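Side-chain contacts in molybdopterin-guanine dinucleotide biosynthesis protein A (MobA) (Archaeoglobus fulgidus, PDB 3NGW), which probably transfers GMP from GTP to molybdopterin in the biosynthesis of the molybdenum cofactor: residues 43-47 against 48-52; 77-80 against 81-85; 103-106 against 107-111; 134-137 against 138-142. All coordinates share one frame; numbering follows the deposited sequence.

Overall arrangement
All four contacts are local. Interaction 1 lies where strand 40-44 passes into helix 48-55 and is dominated by polar capping, whereas interactions 2, 3 and 4 each run along a single helix, where side chains one turn apart meet. More than half the touching residues of interaction 2 are buried, while interaction 3 has more exposed than buried ones. Interaction 1 touches interaction 2 through apolar packing, Val44 against Ala78 and Ala79. Polar links prevail further on: Ser85 of interaction 2 meets Glu109 and Tyr105 of interaction 3, and Arg81 forms salt bridges with Asp136 and Glu139 of interaction 4. CH-pi contacts mark interactions 2 and 3; interaction 4 carries a calcium ion.

Interaction 1 (43-47 against 48-52); sequences FVCRD and EKQAE
Three hydrogen bonds tie Arg46 and Asp47 to the first turn of the helix that begins at Glu48. Asp47 is its N-cap: OD2 accepts from Gln50 N at 2.8 Å, the donor arriving almost in line with the C-O bond. With chi1 at 58°, the carboxylate of Asp47 is turned back over the start of the helix, where its charge would probably be favoured by the helix dipole. The backbone adds Ala51 N to Asp47 O at 3.2 Å. Gln50 answers in the reverse direction, its extended side chain returning to the loop so that OE1 accepts a hydrogen bond from Arg46 N at 2.8 Å, with a nearly straight N-H...O angle of 166°.

Packing surrounds these bonds. The amide of Gln50 lies over one face of the Arg46 guanidinium, its plane 37° from that of the cation, and CD stands 3.5 Å above the guanidinium plane, offset toward the rim; NE2 donates a weak hydrogen bond to Val7 O. The aliphatic part of Gln50 rests on Cys45, CG lying 3.7 Å from Cys45 CB, while Cys45 SG approaches Ala51 CB at 3.9 Å. An alanine in place of Gln50 would probably leave Arg46 N without its acceptor and uncover that face of the guanidinium.

The charged end of Arg46 is held by a salt bridge to Glu17 and a hydrogen bond to Gly8 O. The turn links strand 40-44 to helix 48-55 within the beta-alpha-beta unit completed by strand 62-63, on whose Phe62 both Cys45 and Ala51 pack.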
loop_
_atom_site.group_PDB
_atom_site.type_symbol
_atom_site.label_atom_id
_atom_site.label_comp_id
_atom_site.label_asym_id
_atom_site.label_seq_id
_atom_site.Cartn_x
_atom_site.Cartn_y
_atom_site.Cartn_z
ATOM N N PHE A 43 3.501 -2.898 -8.905
ATOM C CA PHE A 43 3.237 -3.768 -7.780
ATOM C C PHE A 43 4.590 -4.110 -7.184
ATOM O O PHE A 43 5.433 -4.725 -7.843
ATOM C CB PHE A 43 2.500 -5.008 -8.264
ATOM C CG PHE A 43 1.132 -4.711 -8.798
ATOM C CD1 PHE A 43 0.021 -4.719 -7.957
ATOM C CD2 PHE A 43 0.961 -4.351 -10.131
ATOM C CE1 PHE A 43 -1.253 -4.369 -8.443
ATOM C CE2 PHE A 43 -0.294 -4.000 -10.629
ATOM C CZ PHE A 43 -1.405 -4.006 -9.784
ATOM N N VAL A 44 4.798 -3.680 -5.943
ATOM C CA VAL A 44 6.061 -3.890 -5.253
ATOM C C VAL A 44 6.120 -5.201 -4.480
ATOM O O VAL A 44 5.441 -5.378 -3.469
ATOM C CB VAL A 44 6.348 -2.732 -4.285
ATOM C CG1 VAL A 44 7.768 -2.858 -3.730
ATOM C CG2 VAL A 44 6.159 -1.407 -5.009
ATOM N N CYS A 45 6.950 -6.111 -4.975
ATOM C CA CYS A 45 7.130 -7.429 -4.377
ATOM C C CYS A 45 8.223 -7.415 -3.324
ATOM O O CYS A 45 9.046 -6.498 -3.287
ATOM C CB CYS A 45 7.490 -8.440 -5.466
ATOM S SG CYS A 45 6.335 -8.433 -6.849
ATOM N N ARG A 46 8.245 -8.438 -2.477
ATOM C CA ARG A 46 9.256 -8.526 -1.422
ATOM C C ARG A 46 10.650 -8.805 -1.967
ATOM O O ARG A 46 11.644 -8.450 -1.335
ATOM C CB ARG A 46 8.869 -9.603 -0.413
ATOM C CG ARG A 46 8.617 -10.938 -1.034
ATOM C CD ARG A 46 8.328 -11.973 0.013
ATOM N NE ARG A 46 7.878 -13.190 -0.637
ATOM C CZ ARG A 46 6.605 -13.490 -0.871
ATOM N NH1 ARG A 46 5.637 -12.663 -0.490
ATOM N NH2 ARG A 46 6.307 -14.608 -1.520
ATOM N N ASP A 47 10.723 -9.440 -3.132
ATOM C CA ASP A 47 12.003 -9.741 -3.772
ATOM C C ASP A 47 11.764 -10.094 -5.229
ATOM O O ASP A 47 10.629 -10.325 -5.639
ATOM C CB ASP A 47 12.715 -10.894 -3.060
ATOM C CG ASP A 47 11.885 -12.154 -3.016
ATOM O OD1 ASP A 47 12.207 -13.046 -2.209
ATOM O OD2 ASP A 47 10.918 -12.258 -3.790
ATOM N N GLU A 48 12.839 -10.125 -6.007
ATOM C CA GLU A 48 12.763 -10.419 -7.432
ATOM C C GLU A 48 12.143 -11.785 -7.705
ATOM O O GLU A 48 11.512 -12.002 -8.739
ATOM C CB GLU A 48 14.165 -10.325 -8.039
ATOM C CG GLU A 48 14.243 -10.640 -9.519
ATOM C CD GLU A 48 15.577 -10.227 -10.134
ATOM O OE1 GLU A 48 16.635 -10.486 -9.521
ATOM O OE2 GLU A 48 15.569 -9.651 -11.243
ATOM N N LYS A 49 12.321 -12.701 -6.765
ATOM C CA LYS A 49 11.776 -14.043 -6.885
ATOM C C LYS A 49 10.248 -13.963 -7.011
ATOM O O LYS A 49 9.655 -14.567 -7.903
ATOM C CB LYS A 49 12.186 -14.851 -5.654
ATOM C CG LYS A 49 11.770 -16.308 -5.655
ATOM C CD LYS A 49 12.565 -17.112 -4.619
ATOM C CE LYS A 49 12.363 -16.595 -3.196
ATOM N NZ LYS A 49 13.048 -17.470 -2.204
ATOM N N GLN A 50 9.620 -13.204 -6.120
ATOM C CA GLN A 50 8.176 -13.037 -6.153
ATOM C C GLN A 50 7.754 -12.311 -7.437
ATOM O O GLN A 50 6.758 -12.665 -8.063
ATOM C CB GLN A 50 7.699 -12.251 -4.921
ATOM C CG GLN A 50 6.214 -11.906 -4.974
ATOM C CD GLN A 50 5.706 -11.267 -3.715
ATOM O OE1 GLN A 50 6.365 -10.408 -3.134
ATOM N NE2 GLN A 50 4.516 -11.671 -3.288
ATOM N N ALA A 51 8.518 -11.296 -7.825
ATOM C CA ALA A 51 8.219 -10.542 -9.038
ATOM C C ALA A 51 8.225 -11.486 -10.227
ATOM O O ALA A 51 7.382 -11.380 -11.115
ATOM C CB ALA A 51 9.253 -9.434 -9.244
ATOM N N GLU A 52 9.177 -12.411 -10.256
ATOM C CA GLU A 52 9.237 -13.358 -11.363
ATOM C C GLU A 52 8.028 -14.289 -11.361
ATOM O O GLU A 52 7.451 -14.554 -12.414
ATOM C CB GLU A 52 10.523 -14.188 -11.311
ATOM C CG GLU A 52 11.756 -13.501 -11.870
ATOM C CD GLU A 52 12.965 -14.425 -11.875
ATOM O OE1 GLU A 52 12.874 -15.511 -12.493
ATOM O OE2 GLU A 52 14.003 -14.074 -11.266
#

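Interaction 2 (77-80 against 81-85); sequences HAAL and RHFGS
Arg81 lays its CG over one face of the His77 ring, one helical turn back, in a CH-pi contact 3.7 Å from the centroid, while the guanidinium stands nearly perpendicular to the ring at 85°. The bend at chi2 (-58°) carries Arg81 NE to 3.0 Å from His77 NE2; beyond it, NH2 makes salt bridges with Glu139 and Asp136 of helix 135-143. The other ring nitrogen of His77, ND1, is hydrogen-bonded to Asp65.

His82 N has only weak bonds, to Ala78 O and Ala79 O, and its CB packs 3.4 Å from Ala78 O. Phe83 N then donates to Ala79 O at 3.1 Å. Its ring is swung back along the helix, where CE1 comes within 4.2 Å of Ala79 CB and the Ala79 carbonyl oxygen approaches it obliquely. Gly84 N donates to Leu80 O from above the carbonyl plane, and Gly84 O receives a CA-H...O contact from Leu80 CA. Ser85 follows, its CA meeting Leu80 CD2 at 4.2 Å.

Gly84 (phi 87°) is the first residue to leave helical backbone angles, the positive-phi glycine that commonly terminates a helix; from it the chain passes through Ser85 to strand 86-90.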
loop_
_atom_site.group_PDB
_atom_site.type_symbol
_atom_site.label_atom_id
_atom_site.label_comp_id
_atom_site.label_asym_id
_atom_site.label_seq_id
_atom_site.Cartn_x
_atom_site.Cartn_y
_atom_site.Cartn_z
ATOM N N HIS A 77 10.047 2.768 -0.461
ATOM C CA HIS A 77 11.297 3.312 -0.980
ATOM C C HIS A 77 11.514 2.859 -2.418
ATOM O O HIS A 77 11.870 3.657 -3.280
ATOM C CB HIS A 77 12.472 2.848 -0.105
ATOM C CG HIS A 77 13.821 3.194 -0.659
ATOM N ND1 HIS A 77 14.596 2.290 -1.356
ATOM C CD2 HIS A 77 14.525 4.353 -0.635
ATOM C CE1 HIS A 77 15.718 2.876 -1.737
ATOM N NE2 HIS A 77 15.700 4.128 -1.314
ATOM N N ALA A 78 11.292 1.572 -2.662
ATOM C CA ALA A 78 11.457 1.006 -3.991
ATOM C C ALA A 78 10.579 1.738 -5.002
ATOM O O ALA A 78 11.026 2.069 -6.103
ATOM C CB ALA A 78 11.107 -0.483 -3.974
ATOM N N ALA A 79 9.326 1.980 -4.637
ATOM C CA ALA A 79 8.412 2.680 -5.538
ATOM C C ALA A 79 8.888 4.111 -5.793
ATOM O O ALA A 79 8.843 4.588 -6.919
ATOM C CB ALA A 79 6.991 2.685 -4.956
ATOM N N LEU A 80 9.339 4.803 -4.752
ATOM C CA LEU A 80 9.814 6.163 -4.941
ATOM C C LEU A 80 11.021 6.206 -5.872
ATOM O O LEU A 80 11.132 7.108 -6.708
ATOM C CB LEU A 80 10.160 6.808 -3.601
ATOM C CG LEU A 80 8.943 6.978 -2.686
ATOM C CD1 LEU A 80 9.382 7.600 -1.387
ATOM C CD2 LEU A 80 7.881 7.840 -3.359
ATOM N N ARG A 81 11.920 5.230 -5.743
ATOM C CA ARG A 81 13.111 5.179 -6.595
ATOM C C ARG A 81 12.758 4.754 -8.023
ATOM O O ARG A 81 13.507 5.018 -8.960
ATOM C CB ARG A 81 14.151 4.206 -6.019
ATOM C CG ARG A 81 14.711 4.594 -4.662
ATOM C CD ARG A 81 15.374 5.961 -4.681
ATOM N NE ARG A 81 16.015 6.272 -3.399
ATOM C CZ ARG A 81 16.394 7.491 -3.022
ATOM N NH1 ARG A 81 16.200 8.536 -3.819
ATOM N NH2 ARG A 81 16.973 7.672 -1.845
ATOM N N HIS A 82 11.615 4.100 -8.182
ATOM C CA HIS A 82 11.172 3.642 -9.492
ATOM C C HIS A 82 10.542 4.729 -10.356
ATOM O O HIS A 82 10.937 4.911 -11.505
ATOM C CB HIS A 82 10.172 2.498 -9.344
ATOM C CG HIS A 82 9.635 2.007 -10.648
ATOM N ND1 HIS A 82 10.419 1.347 -11.574
ATOM C CD2 HIS A 82 8.413 2.130 -11.212
ATOM C CE1 HIS A 82 9.702 1.090 -12.648
ATOM N NE2 HIS A 82 8.478 1.554 -12.456
ATOM N N PHE A 83 9.553 5.437 -9.818
ATOM C CA PHE A 83 8.902 6.474 -10.597
ATOM C C PHE A 83 8.509 7.749 -9.857
ATOM O O PHE A 83 7.699 8.531 -10.352
ATOM C CB PHE A 83 7.687 5.896 -11.349
ATOM C CG PHE A 83 6.605 5.314 -10.462
ATOM C CD1 PHE A 83 6.674 5.399 -9.079
ATOM C CD2 PHE A 83 5.498 4.684 -11.037
ATOM C CE1 PHE A 83 5.656 4.868 -8.283
ATOM C CE2 PHE A 83 4.475 4.149 -10.246
ATOM C CZ PHE A 83 4.558 4.239 -8.870
ATOM N N GLY A 84 9.090 7.969 -8.682
ATOM C CA GLY A 84 8.800 9.175 -7.925
ATOM C C GLY A 84 7.608 9.144 -6.981
ATOM O O GLY A 84 7.290 8.107 -6.399
ATOM N N SER A 85 6.957 10.298 -6.835
ATOM C CA SER A 85 5.800 10.446 -5.958
ATOM C C SER A 85 4.681 9.516 -6.383
ATOM O O SER A 85 4.493 9.243 -7.571
ATOM C CB SER A 85 5.296 11.897 -5.963
ATOM O OG SER A 85 4.613 12.222 -7.168
#

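Interaction 3 (103-106 against 107-111); sequences HLYK and EGEKA
Tyr105 and Glu109 lie side by side and point the same way, the ring and the carboxylate stacked with their planes only 6° apart. Glu109 CG stands over one face of the ring, 4.0 Å from its centroid in a CH-pi contact, while CD reaches Tyr105 OH at 3.9 Å. The bend of Glu109 at chi2 (-87°) turns its carboxylate along the ring, toward the phenol end.

His103 and Glu107 meet at a slant instead. Here Glu107 CG covers the imidazole face, 3.7 Å from its centroid and displaced toward the CE1 side of the rim; the carboxylate plane is inclined by 20° to the ring. A bend in the Glu107 chain brings its carboxylate round to Lys110, whose NZ grips OE2 at 3.0 Å in a salt bridge on the syn side, though somewhat out of the carboxylate plane. Lys106 runs alongside both Glu107 and Lys110, with its CE 4.1 Å from Glu107 OE2. A leucine in place of Glu107 would probably leave the ammonium of Lys110 without this mate, close to the like charge of Lys106.

Behind these side chains, i to i+4 backbone bonds, such as Glu107 N to His103 O at 2.9 Å, run through this part of helix 98-111. His103 NE2 is hydrogen-bonded to Tyr161 OH, and Glu109 OE2 to Tyr129 and Ser85.

Both glutamates thus have two roles: their methylene groups cover aromatic faces, while their carboxylates take polar partners. The negative charge of Glu107 is likely to offset part of the repulsion between the two lysines.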
loop_
_atom_site.group_PDB
_atom_site.type_symbol
_atom_site.label_atom_id
_atom_site.label_comp_id
_atom_site.label_asym_id
_atom_site.label_seq_id
_atom_site.Cartn_x
_atom_site.Cartn_y
_atom_site.Cartn_z
ATOM N N HIS A 103 -7.979 11.414 -4.151
ATOM C CA HIS A 103 -7.971 12.566 -3.261
ATOM C C HIS A 103 -6.618 12.705 -2.557
ATOM O O HIS A 103 -6.007 13.773 -2.582
ATOM C CB HIS A 103 -9.088 12.437 -2.226
ATOM C CG HIS A 103 -9.200 13.614 -1.308
ATOM N ND1 HIS A 103 -9.500 14.884 -1.755
ATOM C CD2 HIS A 103 -9.043 13.716 0.033
ATOM C CE1 HIS A 103 -9.519 15.716 -0.731
ATOM N NE2 HIS A 103 -9.245 15.032 0.367
ATOM N N LEU A 104 -6.150 11.619 -1.940
ATOM C CA LEU A 104 -4.874 11.632 -1.232
ATOM C C LEU A 104 -3.720 12.130 -2.097
ATOM O O LEU A 104 -2.906 12.937 -1.643
ATOM C CB LEU A 104 -4.555 10.232 -0.690
ATOM C CG LEU A 104 -5.452 9.750 0.458
ATOM C CD1 LEU A 104 -5.058 8.347 0.897
ATOM C CD2 LEU A 104 -5.335 10.731 1.630
ATOM N N TYR A 105 -3.654 11.655 -3.340
ATOM C CA TYR A 105 -2.592 12.047 -4.266
ATOM C C TYR A 105 -2.639 13.532 -4.583
ATOM O O TYR A 105 -1.635 14.242 -4.470
ATOM C CB TYR A 105 -2.707 11.272 -5.574
ATOM C CG TYR A 105 -1.484 11.397 -6.443
ATOM C CD1 TYR A 105 -0.293 10.778 -6.082
ATOM C CD2 TYR A 105 -1.511 12.140 -7.624
ATOM C CE1 TYR A 105 0.845 10.891 -6.873
ATOM C CE2 TYR A 105 -0.373 12.263 -8.429
ATOM C CZ TYR A 105 0.803 11.634 -8.045
ATOM O OH TYR A 105 1.941 11.737 -8.818
ATOM N N LYS A 106 -3.813 13.994 -4.992
ATOM C CA LYS A 106 -4.012 15.396 -5.341
ATOM C C LYS A 106 -3.658 16.280 -4.151
ATOM O O LYS A 106 -2.855 17.203 -4.272
ATOM C CB LYS A 106 -5.471 15.624 -5.753
ATOM C CG LYS A 106 -5.747 16.993 -6.340
ATOM C CD LYS A 106 -7.241 17.207 -6.562
ATOM C CE LYS A 106 -7.993 17.314 -5.230
ATOM N NZ LYS A 106 -9.447 17.613 -5.416
ATOM N N GLU A 107 -4.257 15.985 -3.000
ATOM C CA GLU A 107 -4.005 16.756 -1.793
ATOM C C GLU A 107 -2.546 16.674 -1.389
ATOM O O GLU A 107 -1.963 17.652 -0.922
ATOM C CB GLU A 107 -4.881 16.262 -0.642
ATOM C CG GLU A 107 -6.314 16.768 -0.693
ATOM C CD GLU A 107 -6.392 18.288 -0.658
ATOM O OE1 GLU A 107 -5.935 18.890 0.335
ATOM O OE2 GLU A 107 -6.910 18.875 -1.630
ATOM N N GLY A 108 -1.957 15.499 -1.570
ATOM C CA GLY A 108 -0.568 15.320 -1.212
ATOM C C GLY A 108 0.333 16.179 -2.071
ATOM O O GLY A 108 1.205 16.881 -1.555
ATOM N N GLU A 109 0.122 16.121 -3.384
ATOM C CA GLU A 109 0.922 16.889 -4.337
ATOM C C GLU A 109 0.821 18.392 -4.097
ATOM O O GLU A 109 1.834 19.081 -4.029
ATOM C CB GLU A 109 0.494 16.581 -5.778
ATOM C CG GLU A 109 0.899 15.206 -6.294
ATOM C CD GLU A 109 2.303 15.169 -6.901
ATOM O OE1 GLU A 109 2.494 15.689 -8.022
ATOM O OE2 GLU A 109 3.224 14.617 -6.260
ATOM N N LYS A 110 -0.397 18.905 -3.965
ATOM C CA LYS A 110 -0.560 20.333 -3.747
ATOM C C LYS A 110 0.030 20.769 -2.410
ATOM O O LYS A 110 0.699 21.796 -2.330
ATOM C CB LYS A 110 -2.040 20.730 -3.822
ATOM C CG LYS A 110 -2.898 20.135 -2.729
ATOM C CD LYS A 110 -4.282 20.778 -2.676
ATOM C CE LYS A 110 -5.122 20.445 -3.897
ATOM N NZ LYS A 110 -6.515 20.959 -3.759
ATOM N N ALA A 111 -0.199 19.976 -1.368
ATOM C CA ALA A 111 0.291 20.294 -0.025
ATOM C C ALA A 111 1.795 20.547 0.068
ATOM O O ALA A 111 2.254 21.254 0.966
ATOM C CB ALA A 111 -0.099 19.185 0.943
#

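Interaction 4 (134-137 against 138-142); sequences AADE and LERAI. With CA (calcium ion), chain B.
The Arg140 guanidinium and the Glu137 carboxylate are turned only 20° from each other but are not coplanar: Glu137 OE1 meets Arg140 NH1 obliquely, from off the guanidinium plane, in a 2.7 Å salt bridge. The bend at chi2 (49°), with chi1 at -138°, off the staggered positions, brings the carboxylate round to the extended Arg140 chain. Beside the bridge, Arg140 NH1 is 3.5 Å from Asp136 CB, so the guanidinium also packs against the stem of the aspartate one turn back.

The Asp136 carboxylate reaches a calcium ion, which OD2 binds at 2.8 Å together with three waters. Water 3 also donates to OD1 at 3.3 Å, and waters 1 and 2 do so weakly. Asp136 OD1 and Glu139 OE1 stand 4.4 Å apart; Arg81 NH2 forms salt bridges with both and probably eases their repulsion.

Along the backbone, Arg140 N bonds to Asp136 O at 2.9 Å, while the Leu138 side chain packs by CG on Ala134 O, at 3.3 Å. Helix 135-143 is set beside helix 72-83, with Leu138 on Ile76 and Glu139 and Ile142 on His77, while Leu138 and Ala141 rest on Pro152 of helix 150-154.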
loop_
_atom_site.group_PDB
_atom_site.type_symbol
_atom_site.label_atom_id
_atom_site.label_comp_id
_atom_site.label_asym_id
_atom_site.label_seq_id
_atom_site.Cartn_x
_atom_site.Cartn_y
_atom_site.Cartn_z
ATOM N N ALA A 134 10.849 12.164 0.250
ATOM C CA ALA A 134 10.801 11.334 1.446
ATOM C C ALA A 134 11.665 10.076 1.325
ATOM O O ALA A 134 11.917 9.398 2.313
ATOM C CB ALA A 134 9.363 10.936 1.721
ATOM N N ALA A 135 12.122 9.772 0.114
ATOM C CA ALA A 135 12.925 8.573 -0.128
ATOM C C ALA A 135 14.244 8.431 0.641
ATOM O O ALA A 135 14.593 7.327 1.058
ATOM C CB ALA A 135 13.191 8.422 -1.620
ATOM N N ASP A 136 14.980 9.522 0.823
ATOM C CA ASP A 136 16.250 9.442 1.530
ATOM C C ASP A 136 16.105 8.988 2.968
ATOM O O ASP A 136 16.845 8.123 3.425
ATOM C CB ASP A 136 16.977 10.789 1.507
ATOM C CG ASP A 136 17.439 11.178 0.123
ATOM O OD1 ASP A 136 17.920 10.290 -0.613
ATOM O OD2 ASP A 136 17.329 12.375 -0.229
ATOM N N GLU A 137 15.163 9.584 3.686
ATOM C CA GLU A 137 14.948 9.220 5.078
ATOM C C GLU A 137 14.487 7.763 5.196
ATOM O O GLU A 137 14.851 7.061 6.146
ATOM C CB GLU A 137 13.931 10.164 5.722
ATOM C CG GLU A 137 14.315 10.583 7.129
ATOM C CD GLU A 137 15.756 11.068 7.220
ATOM O OE1 GLU A 137 16.115 12.038 6.507
ATOM O OE2 GLU A 137 16.529 10.470 8.001
ATOM N N LEU A 138 13.696 7.308 4.228
ATOM C CA LEU A 138 13.216 5.930 4.227
ATOM C C LEU A 138 14.370 4.981 3.951
ATOM O O LEU A 138 14.468 3.917 4.557
ATOM C CB LEU A 138 12.123 5.730 3.167
ATOM C CG LEU A 138 10.792 6.454 3.401
ATOM C CD1 LEU A 138 9.791 6.074 2.311
ATOM C CD2 LEU A 138 10.240 6.067 4.764
ATOM N N GLU A 139 15.250 5.372 3.038
ATOM C CA GLU A 139 16.390 4.537 2.690
ATOM C C GLU A 139 17.390 4.448 3.832
ATOM O O GLU A 139 17.987 3.397 4.049
ATOM C CB GLU A 139 17.082 5.077 1.450
ATOM C CG GLU A 139 18.311 4.299 1.067
ATOM C CD GLU A 139 18.850 4.739 -0.266
ATOM O OE1 GLU A 139 18.866 5.961 -0.527
ATOM O OE2 GLU A 139 19.269 3.867 -1.056
ATOM N N ARG A 140 17.578 5.549 4.554
ATOM C CA ARG A 140 18.505 5.542 5.678
ATOM C C ARG A 140 17.992 4.539 6.703
ATOM O O ARG A 140 18.766 3.768 7.273
ATOM C CB ARG A 140 18.612 6.929 6.315
ATOM C CG ARG A 140 19.317 7.943 5.441
ATOM C CD ARG A 140 19.646 9.216 6.206
ATOM N NE ARG A 140 20.093 10.269 5.294
ATOM C CZ ARG A 140 19.280 11.116 4.667
ATOM N NH1 ARG A 140 17.970 11.049 4.861
ATOM N NH2 ARG A 140 19.775 12.015 3.824
ATOM N N ALA A 141 16.678 4.537 6.911
ATOM C CA ALA A 141 16.054 3.623 7.865
ATOM C C ALA A 141 16.290 2.165 7.477
ATOM O O ALA A 141 16.553 1.314 8.331
ATOM C CB ALA A 141 14.560 3.907 7.951
ATOM N N ILE A 142 16.190 1.893 6.178
ATOM C CA ILE A 142 16.395 0.553 5.629
ATOM C C ILE A 142 17.844 0.105 5.838
ATOM O O ILE A 142 18.106 -1.030 6.240
ATOM C CB ILE A 142 16.086 0.520 4.102
ATOM C CG1 ILE A 142 14.624 0.915 3.853
ATOM C CG2 ILE A 142 16.381 -0.865 3.529
ATOM C CD1 ILE A 142 14.256 1.051 2.362
HETATM CA CA CA B . 18.964 12.254 -2.512
HETATM O O HOH W 1 16.414 11.285 -3.397
HETATM O O HOH W 2 21.108 10.807 -1.498
HETATM O O HOH W 3 18.823 9.969 -3.723
#